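UPF0311 protein RPA1785 (Rhodopseudomonas palustris, PDB 3C5O) is of unknown function but folds into an antiparallel beta-barrel of the UPF0311 (DUF3237) family, which belongs to the AOC-barrel clan. Local coordinates at residues F13-R18 with G41-E46; Q51-G56 with K73-T78. All blocks are in the same frame, centred on the assembly; numbering follows the deposited sequence. Where two conformers were deposited one is given.

Contact 1 of 2, residues F13-R18 with G41-E46; sequences FTITAR and GEVKGE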
loop_
_atom_site.group_PDB
_atom_site.type_symbol
_atom_site.label_atom_id
_atom_site.label_comp_id
_atom_site.label_asym_id
_atom_site.label_seq_id
_atom_site.Cartn_x
_atom_site.Cartn_y
_atom_site.Cartn_z
ATOM N N PHE B 13 25.690 -1.458 -1.410
ATOM C CA PHE B 13 25.938 -0.179 -2.088
ATOM C C PHE B 13 25.336 0.973 -1.352
ATOM O O PHE B 13 24.518 0.773 -0.456
ATOM C CB PHE B 13 25.465 -0.195 -3.571
ATOM C CG PHE B 13 24.032 -0.633 -3.770
ATOM C CD1 PHE B 13 23.741 -1.945 -4.144
ATOM C CD2 PHE B 13 22.981 0.268 -3.614
ATOM C CE1 PHE B 13 22.442 -2.351 -4.326
ATOM C CE2 PHE B 13 21.661 -0.136 -3.805
ATOM C CZ PHE B 13 21.394 -1.447 -4.164
ATOM N N THR B 14 25.742 2.179 -1.740
ATOM C CA THR B 14 25.217 3.411 -1.158
ATOM C C THR B 14 24.441 4.241 -2.197
ATOM O O THR B 14 24.904 4.425 -3.335
ATOM C CB THR B 14 26.338 4.222 -0.500
ATOM O OG1 THR B 14 26.957 3.419 0.512
ATOM C CG2 THR B 14 25.797 5.487 0.156
ATOM N N ILE B 15 23.230 4.665 -1.807
ATOM C CA ILE B 15 22.408 5.628 -2.566
ATOM C C ILE B 15 22.495 6.990 -1.889
ATOM O O ILE B 15 22.176 7.124 -0.695
ATOM C CB ILE B 15 20.893 5.247 -2.595
ATOM C CG1 ILE B 15 20.676 3.866 -3.237
ATOM C CG2 ILE B 15 20.077 6.314 -3.336
ATOM C CD1 ILE B 15 19.222 3.377 -3.136
ATOM N N THR B 16 22.943 7.986 -2.643
ATOM C CA THR B 16 22.980 9.352 -2.173
ATOM C C THR B 16 21.884 10.112 -2.914
ATOM O O THR B 16 21.987 10.307 -4.115
ATOM C CB THR B 16 24.352 9.990 -2.460
ATOM O OG1 THR B 16 25.372 9.256 -1.777
ATOM C CG2 THR B 16 24.405 11.435 -1.998
ATOM N N ALA B 17 20.822 10.515 -2.223
ATOM C CA ALA B 17 19.763 11.276 -2.870
ATOM C C ALA B 17 19.804 12.772 -2.523
ATOM O O ALA B 17 19.678 13.141 -1.346
ATOM C CB ALA B 17 18.405 10.682 -2.527
ATOM N N ARG B 18 19.976 13.625 -3.536
ATOM C CA ARG B 18 19.860 15.083 -3.353
ATOM C C ARG B 18 18.383 15.426 -3.175
ATOM O O ARG B 18 17.523 15.021 -3.971
ATOM C CB ARG B 18 20.459 15.882 -4.531
ATOM C CG ARG B 18 21.851 15.448 -4.990
ATOM C CD ARG B 18 22.498 16.339 -6.136
ATOM N NE ARG B 18 21.607 16.905 -7.196
ATOM C CZ ARG B 18 21.017 18.116 -7.137
ATOM N NH1 ARG B 18 21.149 18.911 -6.057
ATOM N NH2 ARG B 18 20.260 18.540 -8.149
ATOM N N GLY B 41 21.166 12.471 -7.580
ATOM C CA GLY B 41 21.996 11.672 -6.706
ATOM C C GLY B 41 22.794 10.623 -7.447
ATOM O O GLY B 41 22.873 10.632 -8.687
ATOM N N GLU B 42 23.377 9.701 -6.688
ATOM C CA GLU B 42 24.320 8.730 -7.224
ATOM C C GLU B 42 24.109 7.422 -6.507
ATOM O O GLU B 42 23.711 7.402 -5.346
ATOM C CB GLU B 42 25.756 9.184 -6.956
ATOM C CG GLU B 42 26.089 10.589 -7.429
ATOM C CD GLU B 42 27.074 10.578 -8.611
ATOM O OE1 GLU B 42 28.164 9.934 -8.508
ATOM O OE2 GLU B 42 26.768 11.222 -9.652
ATOM N N VAL B 43 24.392 6.329 -7.195
ATOM C CA VAL B 43 24.400 5.014 -6.583
ATOM C C VAL B 43 25.770 4.394 -6.774
ATOM O O VAL B 43 26.322 4.417 -7.879
ATOM C CB VAL B 43 23.325 4.119 -7.196
ATOM C CG1 VAL B 43 23.403 2.729 -6.639
ATOM C CG2 VAL B 43 21.946 4.727 -6.920
ATOM N N LYS B 44 26.349 3.870 -5.698
ATOM C CA LYS B 44 27.690 3.306 -5.805
ATOM C C LYS B 44 27.980 2.187 -4.815
ATOM O O LYS B 44 27.660 2.255 -3.621
ATOM C CB LYS B 44 28.771 4.393 -5.733
ATOM C CG LYS B 44 30.064 3.958 -6.412
ATOM C CD LYS B 44 31.176 4.990 -6.306
ATOM C CE LYS B 44 32.531 4.351 -6.638
ATOM N NZ LYS B 44 33.656 5.329 -6.634
ATOM N N GLY B 45 28.592 1.150 -5.363
ATOM C CA GLY B 45 29.041 -0.024 -4.639
ATOM C C GLY B 45 29.900 -0.795 -5.613
ATOM O O GLY B 45 30.266 -0.255 -6.659
ATOM N N GLU B 46 30.236 -2.041 -5.273
ATOM C CA GLU B 46 30.974 -2.931 -6.189
ATOM C C GLU B 46 30.025 -3.431 -7.258
ATOM O O GLU B 46 28.983 -4.010 -6.951
ATOM C CB GLU B 46 31.533 -4.157 -5.467
ATOM C CG GLU B 46 32.617 -3.900 -4.459
ATOM C CD GLU B 46 33.440 -5.154 -4.196
ATOM O OE1 GLU B 46 33.223 -6.171 -4.907
ATOM O OE2 GLU B 46 34.309 -5.118 -3.286
HETATM O O HOH W 1 26.134 6.944 -3.119
#
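Phe13 enters the contact through its CB, which rests 3.3 Å from Lys44 O, while its ring meets Val43 at a slant, CD2 lying 3.9 Å from Val43 CG1. The first torsion sets CG between the backbone N and the carbonyl carbon (chi1 53°), carrying the ring away from strand 41-45 and into the barrel, among Val151, Ile48, Trp130 and Leu131. At Thr14 the two backbones exchange a pair of hydrogen bonds. Thr14 N gives a nearly straight bond to Lys44 O (2.7 Å, 176°), its donor tilted out of the carbonyl plane, and Lys44 N answers to Thr14 O, lying in the plane of the Thr14 carbonyl. The hydroxyl of Thr14 turns elsewhere, hydrogen-bonded to Tyr11 and Asp150. Ile15 returns to the inner face and lies alongside Val43, both side chains pointing the same way, with Ile15 CG1 4.0 Å from Val43 CG2. The branches of Val43 are thus divided, CG1 serving Phe13 and CG2 serving Ile15. Thr16 repeats the paired bonding with Glu42: Thr16 N reaches Glu42 O at 2.9 Å, almost in line with the C=O, and Glu42 N bonds back to Thr16 O. Thr16 OG1 holds a water at 2.8 Å; this water also makes weak bonds to Thr14 O and Glu42 O, bridging loosely between the side chain and both backbones. Ala17 faces Gly41, at whose backbone angles a CB would press against the preceding carbonyl O and run into Thr16 O; Gly41 CA lies 2.9 Å from Thr16 O. Arg18 lays its CG methylene near Gly41 N. Alternating hydrogen-bonded and non-hydrogen-bonded pairs mark antiparallel pairing; here they join two strands of a hairpin in the wall of a closed barrel, apolar side chains inside and polar ones outside.

Contact 2 of 2, residues Q51-G56 with K73-T78; sequences QVLPFG and KYAFET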
loop_
_atom_site.group_PDB
_atom_site.type_symbol
_atom_site.label_atom_id
_atom_site.label_comp_id
_atom_site.label_asym_id
_atom_site.label_seq_id
_atom_site.Cartn_x
_atom_site.Cartn_y
_atom_site.Cartn_z
ATOM N N GLN B 51 23.077 6.808 -11.469
ATOM C CA GLN B 51 22.725 8.188 -11.251
ATOM C C GLN B 51 21.246 8.157 -10.859
ATOM O O GLN B 51 20.451 7.487 -11.523
ATOM C CB GLN B 51 22.938 8.947 -12.566
ATOM C CG GLN B 51 23.562 10.347 -12.476
ATOM C CD GLN B 51 24.931 10.389 -11.786
ATOM O OE1 GLN B 51 25.750 9.468 -11.893
ATOM N NE2 GLN B 51 25.171 11.475 -11.064
ATOM N N VAL B 52 20.880 8.832 -9.764
ATOM C CA VAL B 52 19.481 8.926 -9.342
ATOM C C VAL B 52 18.854 9.896 -10.317
ATOM O O VAL B 52 19.450 10.952 -10.611
ATOM C CB VAL B 52 19.298 9.424 -7.880
ATOM C CG1 VAL B 52 17.797 9.714 -7.584
ATOM C CG2 VAL B 52 19.855 8.418 -6.881
ATOM N N LEU B 53 17.683 9.532 -10.844
ATOM C CA LEU B 53 17.019 10.343 -11.855
ATOM C C LEU B 53 16.336 11.565 -11.230
ATOM O O LEU B 53 15.946 11.520 -10.055
ATOM C CB LEU B 53 16.070 9.486 -12.697
ATOM C CG LEU B 53 16.729 8.351 -13.514
ATOM C CD1 LEU B 53 15.647 7.511 -14.222
ATOM C CD2 LEU B 53 17.766 8.849 -14.538
ATOM N N PRO B 54 16.252 12.682 -11.989
ATOM C CA PRO B 54 15.764 13.961 -11.480
ATOM C C PRO B 54 14.265 14.045 -11.204
ATOM O O PRO B 54 13.615 15.009 -11.635
ATOM C CB PRO B 54 16.152 14.940 -12.598
ATOM C CG PRO B 54 16.182 14.119 -13.827
ATOM C CD PRO B 54 16.717 12.797 -13.391
ATOM N N PHE B 55 13.704 13.075 -10.490
ATOM C CA PHE B 55 12.270 13.121 -10.188
ATOM C C PHE B 55 11.941 12.184 -9.023
ATOM O O PHE B 55 12.784 11.387 -8.613
ATOM C CB PHE B 55 11.397 12.795 -11.422
ATOM C CG PHE B 55 11.641 11.435 -11.995
ATOM C CD1 PHE B 55 11.121 10.296 -11.367
ATOM C CD2 PHE B 55 12.415 11.276 -13.157
ATOM C CE1 PHE B 55 11.365 9.017 -11.893
ATOM C CE2 PHE B 55 12.650 10.006 -13.698
ATOM C CZ PHE B 55 12.129 8.871 -13.063
ATOM N N GLY B 56 10.717 12.280 -8.521
ATOM C CA GLY B 56 10.341 11.528 -7.344
ATOM C C GLY B 56 10.307 12.408 -6.108
ATOM O O GLY B 56 10.566 13.618 -6.173
ATOM N N LYS B 73 9.780 7.380 -3.380
ATOM C CA LYS B 73 9.669 6.691 -4.643
ATOM C C LYS B 73 10.442 7.483 -5.669
ATOM O O LYS B 73 10.199 8.656 -5.876
ATOM C CB LYS B 73 8.210 6.544 -5.044
ATOM C CG LYS B 73 7.428 5.666 -4.092
ATOM C CD LYS B 73 5.972 5.522 -4.465
ATOM C CE LYS B 73 5.264 4.770 -3.322
ATOM N NZ LYS B 73 3.969 4.169 -3.739
ATOM N N TYR B 74 11.430 6.823 -6.261
ATOM C CA TYR B 74 12.280 7.398 -7.278
ATOM C C TYR B 74 12.926 6.281 -8.086
ATOM O O TYR B 74 12.551 5.110 -7.954
ATOM C CB TYR B 74 13.346 8.284 -6.627
ATOM C CG TYR B 74 14.173 7.619 -5.542
ATOM C CD1 TYR B 74 15.490 7.218 -5.775
ATOM C CD2 TYR B 74 13.645 7.415 -4.261
ATOM C CE1 TYR B 74 16.266 6.626 -4.755
ATOM C CE2 TYR B 74 14.407 6.832 -3.243
ATOM C CZ TYR B 74 15.716 6.446 -3.499
ATOM O OH TYR B 74 16.461 5.886 -2.474
ATOM N N ALA B 75 13.909 6.632 -8.912
ATOM C CA ALA B 75 14.538 5.651 -9.775
ATOM C C ALA B 75 15.996 6.000 -9.947
ATOM O O ALA B 75 16.396 7.165 -9.784
ATOM C CB ALA B 75 13.843 5.600 -11.115
ATOM N N PHE B 76 16.806 4.996 -10.265
ATOM C CA PHE B 76 18.140 5.279 -10.764
ATOM C C PHE B 76 18.442 4.512 -12.031
ATOM O O PHE B 76 17.841 3.470 -12.308
ATOM C CB PHE B 76 19.225 5.097 -9.684
ATOM C CG PHE B 76 19.406 3.686 -9.185
ATOM C CD1 PHE B 76 20.261 2.785 -9.853
ATOM C CD2 PHE B 76 18.791 3.271 -8.004
ATOM C CE1 PHE B 76 20.461 1.481 -9.373
ATOM C CE2 PHE B 76 18.993 1.982 -7.492
ATOM C CZ PHE B 76 19.832 1.076 -8.179
ATOM N N GLU B 77 19.355 5.070 -12.815
ATOM C CA GLU B 77 19.869 4.417 -13.992
ATOM C C GLU B 77 21.370 4.110 -13.860
ATOM O O GLU B 77 22.174 5.000 -13.568
ATOM C CB GLU B 77 19.615 5.274 -15.230
ATOM C CG GLU B 77 19.959 4.546 -16.503
ATOM C CD GLU B 77 19.610 5.326 -17.762
ATOM O OE1 GLU B 77 19.465 6.575 -17.678
ATOM O OE2 GLU B 77 19.494 4.677 -18.845
ATOM N N THR B 78 21.743 2.858 -14.113
ATOM C CA THR B 78 23.141 2.461 -14.054
ATOM C C THR B 78 23.944 2.797 -15.320
ATOM O O THR B 78 23.372 3.073 -16.401
ATOM C CB THR B 78 23.287 0.985 -13.776
ATOM O OG1 THR B 78 22.914 0.244 -14.947
ATOM C CG2 THR B 78 22.444 0.585 -12.581
HETATM O O HOH W 2 14.317 9.289 -9.382
#
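A beta hairpin of the barrel wall, formed by strands 48-62 and 68-78, is interrupted here by an irregular passage in which a water takes over from direct strand pairing. The regular part comes first. Gln51 and Glu77 make a hydrogen-bonded antiparallel pair, Gln51 N to Glu77 O at 2.9 Å and Glu77 N to Gln51 O in return, both donors tilted from the carbonyl planes. Val52 then faces Phe76 as a non-hydrogen-bonded pair, and Leu53 N makes a further, nearly straight bond to Ala75 O (2.9 Å, 174°). On the inner face Val52 CG1, anti to the backbone N (chi1 171°), approaches the Tyr74 ring at CD1, 3.9 Å away, the two side chains meeting at a slant. Ile15 and Ile38 touch both, so this pair belongs to the barrel core. On the other face the branches of Leu53 part: CD1 lies 4.1 Å from Ala75 CB, whereas CD2 goes to Glu77 CB. Phe55, beyond the turn, brings CZ to the same Ala75 CB. Ile35 of the second subunit packs on Phe55 and Ala75, and Thr23 of the second subunit packs on Leu53, so that this outer patch forms part of a subunit interface. Between Leu53 and Phe55 the chain bows outward through an inverse gamma turn centred on Pro54, with a weak bond from Phe55 N to Leu53 O. Gly56 brings the chain back, its CA approaching Lys73 O. Inside the bow sits the water: it accepts a hydrogen bond from Ala75 N at 2.7 Å, lies over one face of the Phe55 ring near its rim, and is 2.8 Å from Leu53 O and 2.7 Å from Phe55 O.

Contacts 1 and 2 show how a barrel wall is assembled from successive hairpins: 13-18 with 41-46 is complete before 51-56 with 73-78 begins, and strands 32-45 and 48-62, neighbours in the sheet, join them. Their centres are 10 Å apart. The seam between them is partly backbone, a probable hydrogen bond from Val52 N to Gly41 O at 2.9 Å, and partly core packing, with Val43 CG2 lying 3.6 Å from Phe76 CG. No other chain of the assembly touches contact 1, whereas the outer side of contact 2 meets the second subunit. The protein's function is not established, so neither contact can be tied to an active site or ligand.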